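Local coordinates for PRESAN domain-containing protein (Plasmodium falciparum, PDB 7D2W) that is of unknown function but, as a PHIST-type helical-bundle protein with a signal sequence, probably acts by binding other proteins in the infected red cell, at residues Arg49-Tyr53 with Arg157-Asp161; Gly82-Leu86 with His167-Tyr171; Arg138-Leu142 with Ile152-Ile156. All coordinates share one frame; numbering follows the deposited sequence.

Contact 1 (Arg49-Tyr53 with Arg157-Asp161)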
loop_
_atom_site.group_PDB
_atom_site.type_symbol
_atom_site.label_atom_id
_atom_site.label_comp_id
_atom_site.label_asym_id
_atom_site.label_seq_id
_atom_site.Cartn_x
_atom_site.Cartn_y
_atom_site.Cartn_z
ATOM N N ARG A 49 -10.666 -11.206 -5.212
ATOM C CA ARG A 49 -11.059 -9.882 -4.748
ATOM C C ARG A 49 -12.092 -9.269 -5.682
ATOM O O ARG A 49 -13.105 -8.719 -5.242
ATOM C CB ARG A 49 -9.811 -8.993 -4.638
ATOM C CG ARG A 49 -9.946 -7.851 -3.696
ATOM C CD ARG A 49 -8.685 -7.006 -3.739
ATOM N NE ARG A 49 -7.554 -7.690 -3.118
ATOM C CZ ARG A 49 -6.596 -7.046 -2.466
ATOM N NH1 ARG A 49 -6.665 -5.738 -2.387
ATOM N NH2 ARG A 49 -5.578 -7.697 -1.911
ATOM N N GLU A 50 -11.856 -9.385 -6.993
ATOM C CA GLU A 50 -12.802 -8.879 -7.977
ATOM C C GLU A 50 -14.179 -9.511 -7.800
ATOM O O GLU A 50 -15.205 -8.823 -7.876
ATOM C CB GLU A 50 -12.252 -9.164 -9.372
ATOM C CG GLU A 50 -12.956 -8.518 -10.531
ATOM C CD GLU A 50 -12.225 -8.797 -11.840
ATOM O OE1 GLU A 50 -11.017 -9.120 -11.788
ATOM O OE2 GLU A 50 -12.854 -8.704 -12.914
ATOM N N GLU A 51 -14.223 -10.824 -7.582
ATOM C CA GLU A 51 -15.506 -11.500 -7.420
ATOM C C GLU A 51 -16.175 -11.106 -6.117
ATOM O O GLU A 51 -17.404 -11.035 -6.044
ATOM C CB GLU A 51 -15.314 -13.011 -7.472
ATOM C CG GLU A 51 -15.185 -13.554 -8.886
ATOM C CD GLU A 51 -14.518 -14.919 -8.938
ATOM O OE1 GLU A 51 -14.007 -15.382 -7.896
ATOM O OE2 GLU A 51 -14.505 -15.531 -10.028
ATOM N N LEU A 52 -15.383 -10.838 -5.085
ATOM C CA LEU A 52 -15.950 -10.412 -3.813
ATOM C C LEU A 52 -16.569 -9.025 -3.925
ATOM O O LEU A 52 -17.655 -8.775 -3.391
ATOM C CB LEU A 52 -14.863 -10.458 -2.739
ATOM C CG LEU A 52 -15.308 -10.207 -1.304
ATOM C CD1 LEU A 52 -16.067 -11.408 -0.798
ATOM C CD2 LEU A 52 -14.103 -9.900 -0.405
ATOM N N TYR A 53 -15.908 -8.110 -4.628
ATOM C CA TYR A 53 -16.457 -6.763 -4.751
ATOM C C TYR A 53 -17.677 -6.723 -5.662
ATOM O O TYR A 53 -18.579 -5.906 -5.444
ATOM C CB TYR A 53 -15.378 -5.806 -5.245
ATOM C CG TYR A 53 -14.232 -5.679 -4.245
ATOM C CD1 TYR A 53 -14.409 -6.040 -2.912
ATOM C CD2 TYR A 53 -12.975 -5.226 -4.643
ATOM C CE1 TYR A 53 -13.374 -5.930 -1.993
ATOM C CE2 TYR A 53 -11.933 -5.104 -3.722
ATOM C CZ TYR A 53 -12.141 -5.463 -2.409
ATOM O OH TYR A 53 -11.115 -5.353 -1.492
ATOM N N ARG A 157 -14.007 -4.177 3.001
ATOM C CA ARG A 157 -13.081 -3.643 2.004
ATOM C C ARG A 157 -11.957 -2.862 2.677
ATOM O O ARG A 157 -10.793 -2.961 2.274
ATOM C CB ARG A 157 -13.826 -2.772 0.979
ATOM C CG ARG A 157 -12.936 -2.208 -0.168
ATOM C CD ARG A 157 -13.652 -2.137 -1.541
ATOM N NE ARG A 157 -12.721 -2.004 -2.671
ATOM C CZ ARG A 157 -13.093 -1.976 -3.950
ATOM N NH1 ARG A 157 -12.181 -1.862 -4.928
ATOM N NH2 ARG A 157 -14.384 -2.078 -4.263
ATOM N N SER A 158 -12.275 -2.116 3.739
ATOM C CA SER A 158 -11.224 -1.376 4.439
ATOM C C SER A 158 -10.251 -2.306 5.159
ATOM O O SER A 158 -9.065 -1.983 5.258
ATOM C CB SER A 158 -11.834 -0.365 5.419
ATOM O OG SER A 158 -12.245 0.777 4.685
ATOM N N CYS A 159 -10.720 -3.460 5.655
ATOM C CA CYS A 159 -9.801 -4.435 6.241
ATOM C C CYS A 159 -8.824 -4.981 5.204
ATOM O O CYS A 159 -7.642 -5.181 5.496
ATOM C CB CYS A 159 -10.585 -5.584 6.869
ATOM S SG CYS A 159 -11.296 -5.131 8.453
ATOM N N ILE A 160 -9.305 -5.254 3.995
ATOM C CA ILE A 160 -8.406 -5.724 2.947
ATOM C C ILE A 160 -7.404 -4.633 2.588
ATOM O O ILE A 160 -6.201 -4.901 2.451
ATOM C CB ILE A 160 -9.232 -6.211 1.741
ATOM C CG1 ILE A 160 -9.993 -7.480 2.147
ATOM C CG2 ILE A 160 -8.324 -6.515 0.512
ATOM C CD1 ILE A 160 -11.065 -7.883 1.136
ATOM N N ASP A 161 -7.868 -3.379 2.478
ATOM C CA ASP A 161 -6.948 -2.263 2.235
ATOM C C ASP A 161 -5.900 -2.163 3.336
ATOM O O ASP A 161 -4.730 -1.870 3.070
ATOM C CB ASP A 161 -7.697 -0.929 2.173
ATOM C CG ASP A 161 -8.670 -0.829 1.018
ATOM O OD1 ASP A 161 -8.501 -1.531 0.004
ATOM O OD2 ASP A 161 -9.600 0.003 1.124
HETATM O O HOH W 1 -9.033 -3.432 -1.848
#
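The guanidinium of Arg157 lies flat over one face of the Tyr53 ring, the two planes 15° apart and their centres 3.6 Å from each other. Arg157 CZ, displaced toward the rim, is 3.6 Å from the Tyr53 ring centroid, a cation-pi contact. A bend at chi2 of Arg157 (144°) turns its chain across the ring, and its CD adds a CH-pi contact 3.9 Å from the Tyr53 centroid. Tyr53 CG sits beside its own backbone N, anti to the carbonyl carbon, and the ring's opposite face is backed by the carbonyl O of Arg49, one helical turn earlier. These groups join the short helix 49-58 to helix 149-181 of the four-helix bundle, the segments running antiparallel at 158°. Ile160 meets three residues of helix 49-58: its CG2 rests over the Arg49 guanidinium, whose chain bends at chi3, 3.4 Å from Arg49 NH1 and 3.6 Å from Tyr53 OH, while its CD1 meets Leu52 CD2 at 4.0 Å. One water links Tyr53 OH, at 2.9 Å, to Asp161 OD1, at 2.7 Å, and takes a weak bond from Arg49 NH1, whose main partner is Asp164, through a salt bridge. NE of Arg157 is hydrogen-bonded to Ser154 OG of the second subunit.

Contact 2 (Gly82-Leu86 with His167-Tyr171); sequences GTKDL and HTDLY
A chi1 of -72° sets the imidazole of His167 anti to its own carbonyl carbon and carries NE2 across to Thr83, whose OG1 is likewise anti to the carbonyl carbon (chi1 -62°). The two atoms meet in a 2.7 Å hydrogen bond between Thr83 OG1 and His167 NE2, and either could be the donor. Thr83 OG1 also makes a weak hydrogen bond to Cys79 O. Helices 65-93 and 149-181 of the four-helix bundle are paired here, with the segments nearly parallel at 12° and their axes 10.6 Å apart. Thr83 OG1 lies near the plane of the imidazole, at its edge, whereas the backbone of Gly82 passes over one face, with Gly82 C 3.3 Å from His167 CE1. Phe163 also meets the imidazole, and Val128 of helix 117-144 packs on both Thr83 and His167, which places the bonded pair against a third helix. About one turn further along helix 65-93, Leu86 carries the apolar part with its two methyls divided between partners. Leu86 CD2 touches Leu170 CD1 at 3.9 Å and also approaches the imidazole, while Leu86 CD1 reaches the edge of the Tyr171 ring and lies 3.7 Å from Tyr171 CB.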
loop_
_atom_site.group_PDB
_atom_site.type_symbol
_atom_site.label_atom_id
_atom_site.label_comp_id
_atom_site.label_asym_id
_atom_site.label_seq_id
_atom_site.Cartn_x
_atom_site.Cartn_y
_atom_site.Cartn_z
ATOM N N GLY A 82 -2.050 -12.843 0.079
ATOM C CA GLY A 82 -1.164 -11.687 0.069
ATOM C C GLY A 82 0.064 -11.883 0.941
ATOM O O GLY A 82 1.179 -11.501 0.566
ATOM N N THR A 83 -0.122 -12.467 2.123
ATOM C CA THR A 83 1.013 -12.757 2.997
ATOM C C THR A 83 1.959 -13.782 2.359
ATOM O O THR A 83 3.186 -13.603 2.363
ATOM C CB THR A 83 0.500 -13.256 4.343
ATOM O OG1 THR A 83 -0.288 -12.232 4.959
ATOM C CG2 THR A 83 1.663 -13.644 5.270
ATOM N N LYS A 84 1.404 -14.871 1.822
ATOM C CA LYS A 84 2.230 -15.859 1.126
ATOM C C LYS A 84 3.044 -15.205 0.014
ATOM O O LYS A 84 4.244 -15.472 -0.125
ATOM C CB LYS A 84 1.358 -16.974 0.543
ATOM C CG LYS A 84 0.757 -17.961 1.562
ATOM C CD LYS A 84 0.318 -19.279 0.881
ATOM C CE LYS A 84 1.399 -19.791 -0.085
ATOM N NZ LYS A 84 1.514 -21.295 -0.233
ATOM N N ASP A 85 2.409 -14.319 -0.766
ATOM C CA ASP A 85 3.092 -13.629 -1.859
ATOM C C ASP A 85 4.205 -12.723 -1.344
ATOM O O ASP A 85 5.282 -12.640 -1.952
ATOM C CB ASP A 85 2.095 -12.794 -2.659
ATOM C CG ASP A 85 1.132 -13.639 -3.476
ATOM O OD1 ASP A 85 1.356 -14.859 -3.647
ATOM O OD2 ASP A 85 0.137 -13.064 -3.942
ATOM N N LEU A 86 3.943 -11.997 -0.260
ATOM C CA LEU A 86 4.967 -11.142 0.337
ATOM C C LEU A 86 6.186 -11.960 0.762
ATOM O O LEU A 86 7.330 -11.580 0.485
ATOM C CB LEU A 86 4.368 -10.396 1.531
ATOM C CG LEU A 86 5.372 -9.737 2.479
ATOM C CD1 LEU A 86 5.904 -8.472 1.842
ATOM C CD2 LEU A 86 4.712 -9.424 3.826
ATOM N N HIS A 167 1.177 -5.223 4.225
ATOM C CA HIS A 167 2.088 -5.953 3.345
ATOM C C HIS A 167 3.063 -5.001 2.659
ATOM O O HIS A 167 4.234 -5.336 2.452
ATOM C CB HIS A 167 1.297 -6.748 2.304
ATOM C CG HIS A 167 0.578 -7.936 2.864
ATOM N ND1 HIS A 167 -0.585 -8.426 2.315
ATOM C CD2 HIS A 167 0.863 -8.735 3.920
ATOM C CE1 HIS A 167 -0.990 -9.475 3.008
ATOM N NE2 HIS A 167 -0.130 -9.682 3.989
ATOM N N THR A 168 2.589 -3.815 2.293
ATOM C CA THR A 168 3.472 -2.809 1.711
ATOM C C THR A 168 4.505 -2.345 2.730
ATOM O O THR A 168 5.699 -2.260 2.420
ATOM C CB THR A 168 2.645 -1.627 1.205
ATOM O OG1 THR A 168 1.730 -2.090 0.212
ATOM C CG2 THR A 168 3.548 -0.544 0.583
ATOM N N ASP A 169 4.057 -2.042 3.954
ATOM C CA ASP A 169 4.976 -1.593 4.996
ATOM C C ASP A 169 6.076 -2.616 5.239
ATOM O O ASP A 169 7.257 -2.257 5.361
ATOM C CB ASP A 169 4.214 -1.322 6.290
ATOM C CG ASP A 169 3.417 -0.038 6.239
ATOM O OD1 ASP A 169 3.487 0.672 5.217
ATOM O OD2 ASP A 169 2.690 0.241 7.208
ATOM N N LEU A 170 5.705 -3.897 5.329
ATOM C CA LEU A 170 6.696 -4.942 5.564
ATOM C C LEU A 170 7.658 -5.071 4.386
ATOM O O LEU A 170 8.868 -5.223 4.579
ATOM C CB LEU A 170 5.987 -6.275 5.827
ATOM C CG LEU A 170 5.266 -6.381 7.178
ATOM C CD1 LEU A 170 4.364 -7.633 7.223
ATOM C CD2 LEU A 170 6.290 -6.423 8.294
ATOM N N TYR A 171 7.144 -5.040 3.157
ATOM C CA TYR A 171 8.033 -5.160 2.005
ATOM C C TYR A 171 9.039 -4.009 1.964
ATOM O O TYR A 171 10.236 -4.239 1.768
ATOM C CB TYR A 171 7.237 -5.239 0.697
ATOM C CG TYR A 171 8.093 -5.704 -0.474
ATOM C CD1 TYR A 171 8.391 -7.046 -0.654
ATOM C CD2 TYR A 171 8.623 -4.792 -1.380
ATOM C CE1 TYR A 171 9.187 -7.468 -1.704
ATOM C CE2 TYR A 171 9.420 -5.205 -2.434
ATOM C CZ TYR A 171 9.696 -6.544 -2.593
ATOM O OH TYR A 171 10.484 -6.963 -3.641
#

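Contact 3 (Arg138-Leu142 with Ile152-Ile156); sequences RFYNL and IKSFI
Aromatic packing centres on Phe155, whose ring reaches across to helix 117-144 and ends against the backbone of Phe139, with Phe155 CZ 3.5 Å from Phe139 N. The CB bond of Phe155 points at the facing helix, and a chi1 of 164° places the ring beyond it, against Phe139 and Arg138. Phe155 CE2 comes to the edge of the Phe139 ring, near that ring's plane, 3.6 Å from Phe139 CD1. The Phe139 ring in turn stacks on Trp72 of helix 65-93. Leucine and isoleucine methyls add apolar contacts: Leu142 CD2 packs 3.5 Å from Phe155 CB and 4.2 Å from Ile152 CG1, while Ile156 CD1 meets Phe139 CE1 at 4.1 Å. The third kind involves Arg138, whose CB touches Phe155 CE1 at 3.7 Å. The bend at chi3 turns the guanidinium so that Phe155 CE1 lies over one of its faces; the two planes stand 85° apart, and Arg138 NE is in the plane of the phenyl ring, at its edge. Glu134 holds the charged end through a salt bridge to Arg138 NH1. The segments are antiparallel at 179°, their axes 11.0 Å apart, with nine residues between them: an alpha-helical hairpin of consecutive helices in the four-helix bundle.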
loop_
_atom_site.group_PDB
_atom_site.type_symbol
_atom_site.label_atom_id
_atom_site.label_comp_id
_atom_site.label_asym_id
_atom_site.label_seq_id
_atom_site.Cartn_x
_atom_site.Cartn_y
_atom_site.Cartn_z
ATOM N N ARG A 138 -13.184 -7.056 15.391
ATOM C CA ARG A 138 -13.978 -5.922 14.936
ATOM C C ARG A 138 -15.133 -6.379 14.048
ATOM O O ARG A 138 -16.214 -5.784 14.078
ATOM C CB ARG A 138 -13.087 -4.914 14.201
ATOM C CG ARG A 138 -12.161 -4.105 15.142
ATOM C CD ARG A 138 -10.991 -3.439 14.404
ATOM N NE ARG A 138 -11.424 -2.644 13.256
ATOM C CZ ARG A 138 -10.709 -2.471 12.142
ATOM N NH1 ARG A 138 -9.497 -3.020 12.008
ATOM N NH2 ARG A 138 -11.207 -1.740 11.156
ATOM N N PHE A 139 -14.933 -7.450 13.274
ATOM C CA PHE A 139 -16.000 -7.959 12.417
ATOM C C PHE A 139 -17.157 -8.520 13.241
ATOM O O PHE A 139 -18.326 -8.211 12.978
ATOM C CB PHE A 139 -15.433 -9.028 11.476
ATOM C CG PHE A 139 -16.444 -9.625 10.546
ATOM C CD1 PHE A 139 -17.082 -8.842 9.597
ATOM C CD2 PHE A 139 -16.734 -10.977 10.600
ATOM C CE1 PHE A 139 -18.003 -9.392 8.730
ATOM C CE2 PHE A 139 -17.653 -11.538 9.726
ATOM C CZ PHE A 139 -18.285 -10.739 8.790
ATOM N N TYR A 140 -16.854 -9.347 14.242
ATOM C CA TYR A 140 -17.919 -9.924 15.057
ATOM C C TYR A 140 -18.674 -8.851 15.832
ATOM O O TYR A 140 -19.893 -8.946 16.014
ATOM C CB TYR A 140 -17.339 -10.985 15.991
ATOM C CG TYR A 140 -17.268 -12.343 15.345
ATOM C CD1 TYR A 140 -18.367 -13.196 15.351
ATOM C CD2 TYR A 140 -16.108 -12.775 14.723
ATOM C CE1 TYR A 140 -18.304 -14.446 14.754
ATOM C CE2 TYR A 140 -16.034 -14.016 14.120
ATOM C CZ TYR A 140 -17.130 -14.847 14.139
ATOM O OH TYR A 140 -17.051 -16.084 13.543
ATOM N N ASN A 141 -17.974 -7.811 16.286
ATOM C CA ASN A 141 -18.663 -6.726 16.976
ATOM C C ASN A 141 -19.621 -5.998 16.039
ATOM O O ASN A 141 -20.742 -5.658 16.430
ATOM C CB ASN A 141 -17.643 -5.771 17.595
ATOM C CG ASN A 141 -16.878 -6.411 18.748
ATOM O OD1 ASN A 141 -17.046 -7.597 19.033
ATOM N ND2 ASN A 141 -16.034 -5.629 19.413
ATOM N N LEU A 142 -19.205 -5.765 14.795
ATOM C CA LEU A 142 -20.100 -5.178 13.804
ATOM C C LEU A 142 -21.333 -6.042 13.596
ATOM O O LEU A 142 -22.459 -5.538 13.558
ATOM C CB LEU A 142 -19.359 -5.006 12.485
ATOM C CG LEU A 142 -19.633 -3.749 11.677
ATOM C CD1 LEU A 142 -19.523 -2.521 12.554
ATOM C CD2 LEU A 142 -18.616 -3.689 10.569
ATOM N N ILE A 152 -21.048 -2.635 6.818
ATOM C CA ILE A 152 -20.321 -3.899 6.846
ATOM C C ILE A 152 -19.458 -4.051 5.600
ATOM O O ILE A 152 -18.299 -4.477 5.678
ATOM C CB ILE A 152 -21.311 -5.066 7.009
ATOM C CG1 ILE A 152 -21.949 -5.011 8.403
ATOM C CG2 ILE A 152 -20.620 -6.405 6.745
ATOM C CD1 ILE A 152 -23.132 -5.951 8.567
ATOM N N LYS A 153 -20.004 -3.709 4.430
ATOM C CA LYS A 153 -19.232 -3.829 3.192
ATOM C C LYS A 153 -18.013 -2.914 3.209
ATOM O O LYS A 153 -16.907 -3.316 2.822
ATOM C CB LYS A 153 -20.123 -3.509 1.989
ATOM C CG LYS A 153 -21.275 -4.472 1.791
ATOM C CD LYS A 153 -21.920 -4.293 0.418
ATOM C CE LYS A 153 -22.649 -2.965 0.307
ATOM N NZ LYS A 153 -23.760 -3.035 -0.682
ATOM N N SER A 154 -18.200 -1.667 3.646
ATOM C CA SER A 154 -17.065 -0.760 3.751
ATOM C C SER A 154 -16.047 -1.284 4.751
ATOM O O SER A 154 -14.837 -1.162 4.533
ATOM C CB SER A 154 -17.537 0.642 4.155
ATOM O OG SER A 154 -18.504 1.116 3.238
ATOM N N PHE A 155 -16.518 -1.869 5.857
ATOM C CA PHE A 155 -15.589 -2.414 6.842
ATOM C C PHE A 155 -14.723 -3.510 6.222
ATOM O O PHE A 155 -13.495 -3.518 6.387
ATOM C CB PHE A 155 -16.362 -2.940 8.052
ATOM C CG PHE A 155 -15.551 -3.838 8.936
ATOM C CD1 PHE A 155 -14.722 -3.307 9.916
ATOM C CD2 PHE A 155 -15.599 -5.218 8.767
ATOM C CE1 PHE A 155 -13.965 -4.134 10.725
ATOM C CE2 PHE A 155 -14.847 -6.052 9.560
ATOM C CZ PHE A 155 -14.023 -5.502 10.557
ATOM N N ILE A 156 -15.346 -4.441 5.486
ATOM C CA ILE A 156 -14.581 -5.561 4.942
ATOM C C ILE A 156 -13.578 -5.066 3.909
ATOM O O ILE A 156 -12.404 -5.476 3.913
ATOM C CB ILE A 156 -15.521 -6.634 4.352
ATOM C CG1 ILE A 156 -16.397 -7.253 5.445
ATOM C CG2 ILE A 156 -14.697 -7.739 3.658
ATOM C CD1 ILE A 156 -17.539 -8.154 4.884
#

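How the contacts relate
All three contacts draw on helix 149-181, which pairs in turn with helix 117-144 (contact 3), helix 49-58 (contact 1) and helix 65-93 (contact 2). Segments 152-156 and 157-161 adjoin in sequence, and the centres of contacts 1 and 3 lie about 12 Å apart. Contact 2 is farther along the helix, about 16 Å from contact 1 and 23 Å from contact 3, centre to centre. In chain order, contact 3 is nested within both of the others, whereas contacts 1 and 2 alternate. Each contact also reaches the second subunit, so the shared helix serves both bundle and dimer. The bound mercury ion is about 13 Å from the Tyr171 side chain of contact 2, too far for coordination by it.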